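Local coordinates for protein monovalent Na+/H+ antiporter subunit A (Dietzia sp. DQ12-45-1b, PDB 7D3U) that probably exchanges sodium ions for protons across the cell membrane as the large antiporter subunit of the Mrp complex, at residues L277-R285 and L530-T538. Residues are numbered along the deposited sequence; the frame is centred on the assembly and turned at random.
Sequences LGAVFAMQR and LDRELAPIT
Phe281 reaches out from the last turns of helix 261-284 to the loop residues Leu534 and Thr538. Its CB carries the ring off on the side away from its own carbonyl carbon (chi1 -77°), toward the loop. The Thr538 methyl sits over the centre of one ring face as a CH-pi contact, about equally far from all six ring carbons, with CG2 3.3 Å from the Phe281 centroid and almost on the ring normal. Phe281 CD2 and CE2 are the ring atoms nearest Thr538 OG1. At the far tip, Phe281 CZ meets Leu534 CD2 at 3.5 Å, the leucine approaching the ring obliquely. The guanidinium carbon of Arg285 lies in the ring plane at the edge, while Arg285 NH2 comes within 3.5 Å of Thr538 OG1. Helix 261-284 belongs to the membrane domain shared by Mrp antiporters and complex I; the loop between helices 523-530 and 543-558 lies along the side of its last two turns. Behind the aromatic ring, Val280 CG1, anti to its backbone N (chi1 163°), packs against Leu530 CD1 at 3.7 Å and points tip to tip at Leu534 CD2. Met283 bends at its thioether, bringing CE to 3.8 Å from Leu530 CD2. Val280 and Met283 also touch Phe414 of helix 402-423. About two turns back along the helix from Gln284, Leu277 CD1 grazes Ile537 CG2 at 4.3 Å.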
loop_
_atom_site.group_PDB
_atom_site.type_symbol
_atom_site.label_atom_id
_atom_site.label_comp_id
_atom_site.label_asym_id
_atom_site.label_seq_id
_atom_site.Cartn_x
_atom_site.Cartn_y
_atom_site.Cartn_z
ATOM N N LEU B 277 -34.883 -31.498 -21.277
ATOM C CA LEU B 277 -33.810 -32.049 -20.462
ATOM C C LEU B 277 -34.026 -31.840 -18.969
ATOM O O LEU B 277 -33.115 -32.103 -18.183
ATOM C CB LEU B 277 -32.470 -31.445 -20.885
ATOM C CG LEU B 277 -32.104 -31.636 -22.357
ATOM C CD1 LEU B 277 -30.729 -31.061 -22.647
ATOM C CD2 LEU B 277 -32.167 -33.103 -22.740
ATOM N N GLY B 278 -35.185 -31.344 -18.560
ATOM C CA GLY B 278 -35.539 -31.371 -17.161
ATOM C C GLY B 278 -36.571 -32.445 -16.930
ATOM O O GLY B 278 -36.505 -33.173 -15.938
ATOM N N ALA B 279 -37.513 -32.576 -17.864
ATOM C CA ALA B 279 -38.492 -33.651 -17.768
ATOM C C ALA B 279 -37.823 -35.015 -17.874
ATOM O O ALA B 279 -38.156 -35.937 -17.119
ATOM C CB ALA B 279 -39.558 -33.480 -18.847
ATOM N N VAL B 280 -36.853 -35.158 -18.781
ATOM C CA VAL B 280 -36.168 -36.439 -18.940
ATOM C C VAL B 280 -35.384 -36.790 -17.679
ATOM O O VAL B 280 -35.478 -37.909 -17.158
ATOM C CB VAL B 280 -35.258 -36.404 -20.180
ATOM C CG1 VAL B 280 -34.239 -37.525 -20.126
ATOM C CG2 VAL B 280 -36.091 -36.499 -21.445
ATOM N N PHE B 281 -34.600 -35.841 -17.167
ATOM C CA PHE B 281 -33.793 -36.113 -15.984
ATOM C C PHE B 281 -34.635 -36.250 -14.722
ATOM O O PHE B 281 -34.179 -36.873 -13.758
ATOM C CB PHE B 281 -32.739 -35.024 -15.811
ATOM C CG PHE B 281 -31.576 -35.166 -16.747
ATOM C CD1 PHE B 281 -31.614 -34.609 -18.008
ATOM C CD2 PHE B 281 -30.450 -35.873 -16.371
ATOM C CE1 PHE B 281 -30.550 -34.739 -18.875
ATOM C CE2 PHE B 281 -29.382 -36.012 -17.237
ATOM C CZ PHE B 281 -29.432 -35.440 -18.488
ATOM N N ALA B 282 -35.843 -35.686 -14.697
ATOM C CA ALA B 282 -36.760 -35.985 -13.604
ATOM C C ALA B 282 -37.327 -37.388 -13.749
ATOM O O ALA B 282 -37.560 -38.078 -12.751
ATOM C CB ALA B 282 -37.883 -34.952 -13.558
ATOM N N MET B 283 -37.561 -37.820 -14.988
ATOM C CA MET B 283 -37.984 -39.193 -15.233
ATOM C C MET B 283 -36.916 -40.185 -14.793
ATOM O O MET B 283 -37.233 -41.288 -14.332
ATOM C CB MET B 283 -38.305 -39.370 -16.714
ATOM C CG MET B 283 -39.208 -40.533 -17.034
ATOM S SD MET B 283 -39.395 -40.705 -18.814
ATOM C CE MET B 283 -37.704 -41.044 -19.290
ATOM N N GLN B 284 -35.642 -39.813 -14.927
ATOM C CA GLN B 284 -34.565 -40.742 -14.599
ATOM C C GLN B 284 -34.225 -40.759 -13.114
ATOM O O GLN B 284 -33.754 -41.783 -12.608
ATOM C CB GLN B 284 -33.307 -40.401 -15.397
ATOM C CG GLN B 284 -33.387 -40.720 -16.874
ATOM C CD GLN B 284 -32.097 -40.390 -17.597
ATOM O OE1 GLN B 284 -31.071 -40.129 -16.969
ATOM N NE2 GLN B 284 -32.143 -40.395 -18.922
ATOM N N ARG B 285 -34.445 -39.656 -12.403
ATOM C CA ARG B 285 -33.965 -39.547 -11.033
ATOM C C ARG B 285 -34.813 -40.403 -10.093
ATOM O O ARG B 285 -35.895 -40.881 -10.440
ATOM C CB ARG B 285 -33.967 -38.087 -10.583
ATOM C CG ARG B 285 -32.589 -37.447 -10.586
ATOM C CD ARG B 285 -31.804 -37.853 -11.821
ATOM N NE ARG B 285 -30.527 -37.156 -11.926
ATOM C CZ ARG B 285 -29.698 -37.278 -12.958
ATOM N NH1 ARG B 285 -30.013 -38.071 -13.972
ATOM N NH2 ARG B 285 -28.555 -36.606 -12.976
ATOM N N LEU B 530 -32.251 -44.720 -22.366
ATOM C CA LEU B 530 -31.751 -43.373 -22.618
ATOM C C LEU B 530 -30.802 -42.873 -21.535
ATOM O O LEU B 530 -30.392 -41.709 -21.582
ATOM C CB LEU B 530 -32.912 -42.379 -22.787
ATOM C CG LEU B 530 -33.933 -42.075 -21.682
ATOM C CD1 LEU B 530 -33.341 -41.089 -20.681
ATOM C CD2 LEU B 530 -35.260 -41.565 -22.207
ATOM N N ASP B 531 -30.438 -43.717 -20.569
ATOM C CA ASP B 531 -29.514 -43.294 -19.521
ATOM C C ASP B 531 -28.063 -43.452 -19.962
ATOM O O ASP B 531 -27.232 -42.572 -19.718
ATOM C CB ASP B 531 -29.775 -44.089 -18.240
ATOM C CG ASP B 531 -28.568 -44.133 -17.321
ATOM O OD1 ASP B 531 -28.024 -43.057 -16.998
ATOM O OD2 ASP B 531 -28.162 -45.244 -16.924
ATOM N N ARG B 532 -27.745 -44.572 -20.615
ATOM C CA ARG B 532 -26.360 -44.842 -20.993
ATOM C C ARG B 532 -25.897 -43.921 -22.115
ATOM O O ARG B 532 -24.727 -43.518 -22.150
ATOM C CB ARG B 532 -26.210 -46.307 -21.402
ATOM C CG ARG B 532 -26.814 -47.289 -20.411
ATOM C CD ARG B 532 -26.971 -48.669 -21.029
ATOM N NE ARG B 532 -27.791 -48.632 -22.237
ATOM C CZ ARG B 532 -27.974 -49.668 -23.049
ATOM N NH1 ARG B 532 -28.736 -49.540 -24.127
ATOM N NH2 ARG B 532 -27.396 -50.832 -22.784
ATOM N N GLU B 533 -26.793 -43.573 -23.037
ATOM C CA GLU B 533 -26.464 -42.710 -24.162
ATOM C C GLU B 533 -26.745 -41.239 -23.875
ATOM O O GLU B 533 -27.042 -40.480 -24.804
ATOM C CB GLU B 533 -27.228 -43.156 -25.411
ATOM N N LEU B 534 -26.733 -40.839 -22.606
ATOM C CA LEU B 534 -27.087 -39.417 -22.367
ATOM C C LEU B 534 -25.813 -38.583 -22.262
ATOM O O LEU B 534 -25.780 -37.554 -22.965
ATOM C CB LEU B 534 -27.967 -39.267 -21.126
ATOM C CG LEU B 534 -28.947 -38.099 -21.210
ATOM C CD1 LEU B 534 -29.374 -37.850 -22.649
ATOM C CD2 LEU B 534 -30.164 -38.350 -20.348
ATOM N N ALA B 535 -24.837 -39.008 -21.443
ATOM C CA ALA B 535 -23.590 -38.238 -21.183
ATOM C C ALA B 535 -23.912 -37.051 -20.258
ATOM O O ALA B 535 -25.083 -36.644 -20.199
ATOM C CB ALA B 535 -22.859 -37.857 -22.457
ATOM N N PRO B 536 -22.975 -36.536 -19.432
ATOM C CA PRO B 536 -23.356 -35.661 -18.325
ATOM C C PRO B 536 -23.723 -34.214 -18.681
ATOM O O PRO B 536 -22.967 -33.339 -18.297
ATOM C CB PRO B 536 -22.109 -35.629 -17.422
ATOM C CG PRO B 536 -21.209 -36.723 -17.960
ATOM C CD PRO B 536 -21.539 -36.811 -19.434
ATOM N N ILE B 537 -24.826 -33.982 -19.409
ATOM C CA ILE B 537 -25.240 -32.596 -19.608
ATOM C C ILE B 537 -25.576 -31.947 -18.272
ATOM O O ILE B 537 -25.180 -30.808 -18.000
ATOM C CB ILE B 537 -26.429 -32.530 -20.586
ATOM C CG1 ILE B 537 -26.038 -33.105 -21.949
ATOM C CG2 ILE B 537 -26.924 -31.100 -20.731
ATOM C CD1 ILE B 537 -26.543 -34.516 -22.196
ATOM N N THR B 538 -26.302 -32.661 -17.419
ATOM C CA THR B 538 -26.618 -32.182 -16.081
ATOM C C THR B 538 -25.421 -32.423 -15.166
ATOM O O THR B 538 -24.320 -32.755 -15.610
ATOM C CB THR B 538 -27.874 -32.860 -15.549
ATOM O OG1 THR B 538 -27.661 -34.274 -15.477
ATOM C CG2 THR B 538 -29.048 -32.575 -16.463
#